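Local coordinates for dual function macrocyclase-peptidase POPB (Galerina marginata, PDB 5N4B), which removes the leader from a toxin precursor by cleaving after proline and macrocyclises the remaining peptide in amanitin biosynthesis, at residues 208-221 with 232-246. The protein carries 1 engineered substitution. Numbering follows the deposited sequence.
Sequences WTKDSKGFLYQRYP and DRNAMMCYHKVGTTQ
The ring of Y220 is held between A235 CA over one face and D232 CB over the other, the latter 3.9 Å from the ring centroid in a CH-pi contact, while R233 O lies at its edge. An aromatic side chain suits this place because both faces meet carbon, yet its OH shares a water with D232 O; that water donates to the carbonyl. F215 and H240 lie side by side with planes 48° apart; H240 CB covers one face of the phenyl ring, and H240 CD2 comes 3.7 Å from F215 CZ. Imidazole suits the site, offering carbon to the phenyl while its nitrogens serve D249 (ND1) and D196 (NE2). Y217 stands with CG between its backbone N and carbonyl carbon (chi1 71°), which lays the ring across the neighbouring strand, CZ 3.6 Å from C238 CB. Its OH accepts a nearly straight bond from Q246 NE2 (3.0 Å, 165°), while Q246 OE1 accepts from K199 N; the D249 carboxylate serves both buried Y217 OH and H240. Strands 214-219 and 236-241 are the antiparallel middle pair of a four-stranded blade of the beta-propeller; paired N-H and C=O groups join F215 to H240, Y217 to C238 and R219 to M236. G214 fits opposite K241 because Y239 and H240 O leave no room for a CB. On the face carrying L216 and Q218, the flexible thioether of M237 folds back until SD is 3.6 Å from Y217 O. At the catalytic-domain end, D232 forms a salt bridge with K202, and its side chain lies about 7 Å from that of the charge-relay residue H699.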
# COMPACT_ATOMS: atom_id res chain seq x y z
N TRP A 208 -11.62 -17.70 -6.46
CA TRP A 208 -12.62 -18.64 -6.93
C TRP A 208 -11.97 -19.91 -7.45
O TRP A 208 -10.91 -19.89 -8.08
CB TRP A 208 -13.41 -18.04 -8.09
CG TRP A 208 -14.41 -16.95 -7.68
CD1 TRP A 208 -14.16 -15.59 -7.56
CD2 TRP A 208 -15.80 -17.13 -7.36
NE1 TRP A 208 -15.31 -14.94 -7.17
CE2 TRP A 208 -16.32 -15.85 -7.03
CE3 TRP A 208 -16.65 -18.24 -7.30
CZ2 TRP A 208 -17.63 -15.65 -6.69
CZ3 TRP A 208 -17.98 -18.03 -6.93
CH2 TRP A 208 -18.46 -16.76 -6.64
N THR A 209 -12.67 -21.02 -7.24
CA THR A 209 -12.36 -22.21 -8.00
C THR A 209 -12.86 -22.04 -9.43
O THR A 209 -13.81 -21.28 -9.71
CB THR A 209 -12.93 -23.45 -7.32
OG1 THR A 209 -14.32 -23.26 -7.01
CG2 THR A 209 -12.15 -23.78 -6.04
N LYS A 210 -12.18 -22.72 -10.36
CA LYS A 210 -12.43 -22.51 -11.77
C LYS A 210 -13.75 -23.11 -12.25
O LYS A 210 -14.19 -22.81 -13.37
CB LYS A 210 -11.25 -22.98 -12.61
CG LYS A 210 -10.20 -21.94 -12.92
CD LYS A 210 -9.83 -21.06 -11.77
CE LYS A 210 -8.70 -20.09 -12.21
NZ LYS A 210 -8.25 -19.13 -11.14
N ASP A 211 -14.39 -23.92 -11.41
CA ASP A 211 -15.75 -24.37 -11.63
C ASP A 211 -16.82 -23.36 -11.19
O ASP A 211 -18.01 -23.64 -11.33
CB ASP A 211 -15.94 -25.73 -10.93
CG ASP A 211 -15.68 -25.65 -9.41
OD1 ASP A 211 -15.68 -24.52 -8.87
OD2 ASP A 211 -15.40 -26.71 -8.77
N SER A 212 -16.39 -22.22 -10.63
CA SER A 212 -17.27 -21.15 -10.17
C SER A 212 -18.24 -21.57 -9.08
O SER A 212 -19.22 -20.86 -8.82
CB SER A 212 -18.03 -20.49 -11.32
OG SER A 212 -17.15 -19.86 -12.25
N LYS A 213 -17.94 -22.64 -8.37
CA LYS A 213 -18.86 -23.10 -7.34
C LYS A 213 -18.65 -22.38 -6.02
O LYS A 213 -19.53 -22.41 -5.16
CB LYS A 213 -18.67 -24.61 -7.12
CG LYS A 213 -19.02 -25.47 -8.32
CD LYS A 213 -18.84 -26.94 -7.97
CE LYS A 213 -19.38 -27.87 -9.06
NZ LYS A 213 -18.89 -29.27 -8.77
N GLY A 214 -17.50 -21.76 -5.83
CA GLY A 214 -17.18 -21.19 -4.54
C GLY A 214 -15.82 -20.52 -4.61
O GLY A 214 -15.16 -20.52 -5.65
N PHE A 215 -15.40 -20.03 -3.46
CA PHE A 215 -14.14 -19.33 -3.37
C PHE A 215 -13.43 -19.56 -2.06
O PHE A 215 -14.04 -19.84 -1.02
CB PHE A 215 -14.32 -17.81 -3.59
CG PHE A 215 -15.34 -17.17 -2.70
CD1 PHE A 215 -15.02 -16.79 -1.41
CD2 PHE A 215 -16.63 -16.93 -3.16
CE1 PHE A 215 -15.98 -16.20 -0.57
CE2 PHE A 215 -17.57 -16.36 -2.31
CZ PHE A 215 -17.24 -16.03 -1.03
N LEU A 216 -12.13 -19.46 -2.13
CA LEU A 216 -11.28 -19.53 -0.96
C LEU A 216 -11.05 -18.14 -0.41
O LEU A 216 -10.94 -17.16 -1.16
CB LEU A 216 -9.92 -20.17 -1.27
CG LEU A 216 -10.05 -21.65 -1.67
CD1 LEU A 216 -9.96 -21.82 -3.14
CD2 LEU A 216 -9.10 -22.48 -0.97
N TYR A 217 -10.94 -18.06 0.91
CA TYR A 217 -10.76 -16.82 1.66
C TYR A 217 -10.16 -17.16 3.02
O TYR A 217 -10.43 -18.23 3.58
CB TYR A 217 -12.10 -16.09 1.82
CG TYR A 217 -13.04 -16.78 2.76
CD1 TYR A 217 -13.77 -17.92 2.37
CD2 TYR A 217 -13.12 -16.38 4.06
CE1 TYR A 217 -14.58 -18.57 3.27
CE2 TYR A 217 -13.92 -17.05 4.97
CZ TYR A 217 -14.63 -18.15 4.58
OH TYR A 217 -15.41 -18.84 5.51
N GLN A 218 -9.37 -16.23 3.56
CA GLN A 218 -8.80 -16.39 4.89
C GLN A 218 -9.72 -15.76 5.92
O GLN A 218 -10.18 -14.62 5.77
CB GLN A 218 -7.43 -15.75 4.98
CG GLN A 218 -6.83 -15.90 6.38
CD GLN A 218 -5.39 -15.53 6.38
OE1 GLN A 218 -4.53 -16.39 6.48
NE2 GLN A 218 -5.09 -14.25 6.17
N ARG A 219 -9.98 -16.49 6.98
CA ARG A 219 -10.73 -15.91 8.07
C ARG A 219 -10.12 -16.24 9.42
O ARG A 219 -9.21 -17.05 9.56
CB ARG A 219 -12.17 -16.31 8.07
CG ARG A 219 -12.27 -17.81 8.17
CD ARG A 219 -13.56 -18.23 8.77
NE ARG A 219 -13.74 -17.79 10.16
CZ ARG A 219 -14.81 -18.10 10.86
NH1 ARG A 219 -15.77 -18.84 10.31
NH2 ARG A 219 -14.90 -17.66 12.10
N TYR A 220 -10.61 -15.56 10.40
CA TYR A 220 -10.15 -15.64 11.77
C TYR A 220 -11.24 -16.17 12.69
O TYR A 220 -12.41 -16.21 12.29
CB TYR A 220 -9.67 -14.28 12.22
CG TYR A 220 -8.34 -13.96 11.59
CD1 TYR A 220 -7.15 -14.34 12.22
CD2 TYR A 220 -8.25 -13.38 10.34
CE1 TYR A 220 -5.92 -14.07 11.66
CE2 TYR A 220 -7.01 -13.13 9.77
CZ TYR A 220 -5.87 -13.48 10.44
OH TYR A 220 -4.64 -13.22 9.83
N PRO A 221 -10.90 -16.58 13.91
CA PRO A 221 -11.94 -17.05 14.82
C PRO A 221 -12.93 -15.96 15.11
O PRO A 221 -12.57 -14.78 15.23
CB PRO A 221 -11.15 -17.44 16.07
CG PRO A 221 -9.76 -17.79 15.54
CD PRO A 221 -9.54 -16.81 14.43
N ASP A 232 -5.15 -10.77 15.65
CA ASP A 232 -5.57 -11.68 14.62
C ASP A 232 -4.64 -12.88 14.70
O ASP A 232 -3.48 -12.80 14.29
CB ASP A 232 -5.49 -10.97 13.27
CG ASP A 232 -6.35 -9.73 13.21
OD1 ASP A 232 -7.50 -9.75 13.71
OD2 ASP A 232 -5.84 -8.73 12.65
N ARG A 233 -5.16 -13.98 15.21
CA ARG A 233 -4.39 -15.20 15.38
C ARG A 233 -5.23 -16.38 14.93
O ARG A 233 -6.46 -16.33 14.87
CB ARG A 233 -3.91 -15.40 16.82
CG ARG A 233 -2.95 -14.37 17.30
CD ARG A 233 -1.60 -14.57 16.64
NE ARG A 233 -0.57 -13.69 17.19
CZ ARG A 233 -0.31 -12.46 16.75
NH1 ARG A 233 -0.99 -11.91 15.74
NH2 ARG A 233 0.65 -11.76 17.36
N ASN A 234 -4.55 -17.50 14.66
CA ASN A 234 -5.23 -18.74 14.29
C ASN A 234 -6.06 -18.57 13.02
O ASN A 234 -7.17 -19.10 12.89
CB ASN A 234 -6.07 -19.29 15.46
CG ASN A 234 -5.23 -19.68 16.64
OD1 ASN A 234 -4.57 -20.75 16.65
ND2 ASN A 234 -5.19 -18.82 17.59
N ALA A 235 -5.42 -17.95 12.02
CA ALA A 235 -6.02 -17.85 10.69
C ALA A 235 -6.32 -19.21 10.11
O ALA A 235 -5.62 -20.22 10.35
CB ALA A 235 -5.09 -17.12 9.74
N MET A 236 -7.36 -19.24 9.30
CA MET A 236 -7.82 -20.43 8.60
C MET A 236 -8.03 -20.07 7.15
O MET A 236 -8.72 -19.09 6.83
CB MET A 236 -9.18 -20.91 9.15
CG MET A 236 -9.16 -21.32 10.60
SD MET A 236 -10.79 -21.33 11.35
CE MET A 236 -10.87 -19.61 11.83
N MET A 237 -7.48 -20.86 6.24
CA MET A 237 -7.87 -20.77 4.84
C MET A 237 -9.10 -21.64 4.64
O MET A 237 -9.08 -22.84 4.94
CB MET A 237 -6.73 -21.18 3.92
CG MET A 237 -7.05 -21.09 2.45
SD MET A 237 -7.53 -19.48 1.84
CE MET A 237 -6.04 -18.58 2.17
N CYS A 238 -10.16 -21.05 4.14
CA CYS A 238 -11.46 -21.68 4.07
C CYS A 238 -12.00 -21.60 2.66
O CYS A 238 -11.52 -20.81 1.82
CB CYS A 238 -12.46 -20.99 5.00
SG CYS A 238 -12.06 -21.21 6.75
N TYR A 239 -13.02 -22.43 2.41
CA TYR A 239 -13.73 -22.46 1.15
C TYR A 239 -15.22 -22.28 1.39
O TYR A 239 -15.80 -22.98 2.23
CB TYR A 239 -13.46 -23.78 0.42
CG TYR A 239 -14.23 -23.97 -0.83
CD1 TYR A 239 -13.89 -23.37 -2.04
CD2 TYR A 239 -15.36 -24.79 -0.78
CE1 TYR A 239 -14.70 -23.62 -3.19
CE2 TYR A 239 -16.13 -24.99 -1.86
CZ TYR A 239 -15.81 -24.44 -3.03
OH TYR A 239 -16.70 -24.76 -4.06
N HIS A 240 -15.82 -21.32 0.69
CA HIS A 240 -17.24 -21.03 0.74
C HIS A 240 -17.91 -21.44 -0.56
O HIS A 240 -17.50 -20.97 -1.63
CB HIS A 240 -17.47 -19.54 0.96
CG HIS A 240 -18.91 -19.19 0.96
ND1 HIS A 240 -19.76 -19.64 1.94
CD2 HIS A 240 -19.69 -18.59 0.05
CE1 HIS A 240 -21.00 -19.26 1.68
NE2 HIS A 240 -20.99 -18.61 0.53
N LYS A 241 -18.93 -22.30 -0.48
CA LYS A 241 -19.74 -22.68 -1.62
C LYS A 241 -20.86 -21.66 -1.81
O LYS A 241 -21.59 -21.33 -0.86
CB LYS A 241 -20.29 -24.08 -1.38
CG LYS A 241 -21.22 -24.54 -2.48
CD LYS A 241 -21.70 -25.96 -2.20
CE LYS A 241 -22.59 -26.41 -3.34
NZ LYS A 241 -23.37 -27.63 -2.93
N VAL A 242 -21.00 -21.14 -3.03
CA VAL A 242 -22.07 -20.18 -3.30
C VAL A 242 -23.41 -20.79 -3.00
O VAL A 242 -23.69 -21.94 -3.38
CB VAL A 242 -22.00 -19.70 -4.75
CG1 VAL A 242 -23.16 -18.80 -5.08
CG2 VAL A 242 -20.72 -18.95 -4.99
N GLY A 243 -24.28 -20.00 -2.35
CA GLY A 243 -25.63 -20.44 -2.03
C GLY A 243 -25.75 -21.19 -0.74
O GLY A 243 -26.74 -21.92 -0.55
N THR A 244 -24.77 -21.06 0.15
CA THR A 244 -24.78 -21.70 1.46
C THR A 244 -24.45 -20.64 2.50
O THR A 244 -23.95 -19.56 2.17
CB THR A 244 -23.75 -22.85 1.60
OG1 THR A 244 -22.40 -22.32 1.51
CG2 THR A 244 -23.93 -23.91 0.58
N THR A 245 -24.74 -20.98 3.75
CA THR A 245 -24.30 -20.17 4.88
C THR A 245 -22.87 -20.59 5.28
O THR A 245 -22.38 -21.67 4.95
CB THR A 245 -25.21 -20.38 6.11
OG1 THR A 245 -24.97 -21.66 6.67
CG2 THR A 245 -26.66 -20.28 5.81
N GLN A 246 -22.22 -19.72 6.05
CA GLN A 246 -20.83 -19.94 6.42
C GLN A 246 -20.64 -21.17 7.29
O GLN A 246 -19.52 -21.70 7.34
CB GLN A 246 -20.27 -18.67 7.08
CG GLN A 246 -18.76 -18.69 7.31
CD GLN A 246 -18.23 -17.37 7.79
OE1 GLN A 246 -18.95 -16.56 8.42
NE2 GLN A 246 -16.98 -17.11 7.47
O HOH W 1 -14.90 -26.37 -5.93
O HOH W 2 -22.20 -23.28 -5.50
O HOH W 3 -2.67 -13.41 11.73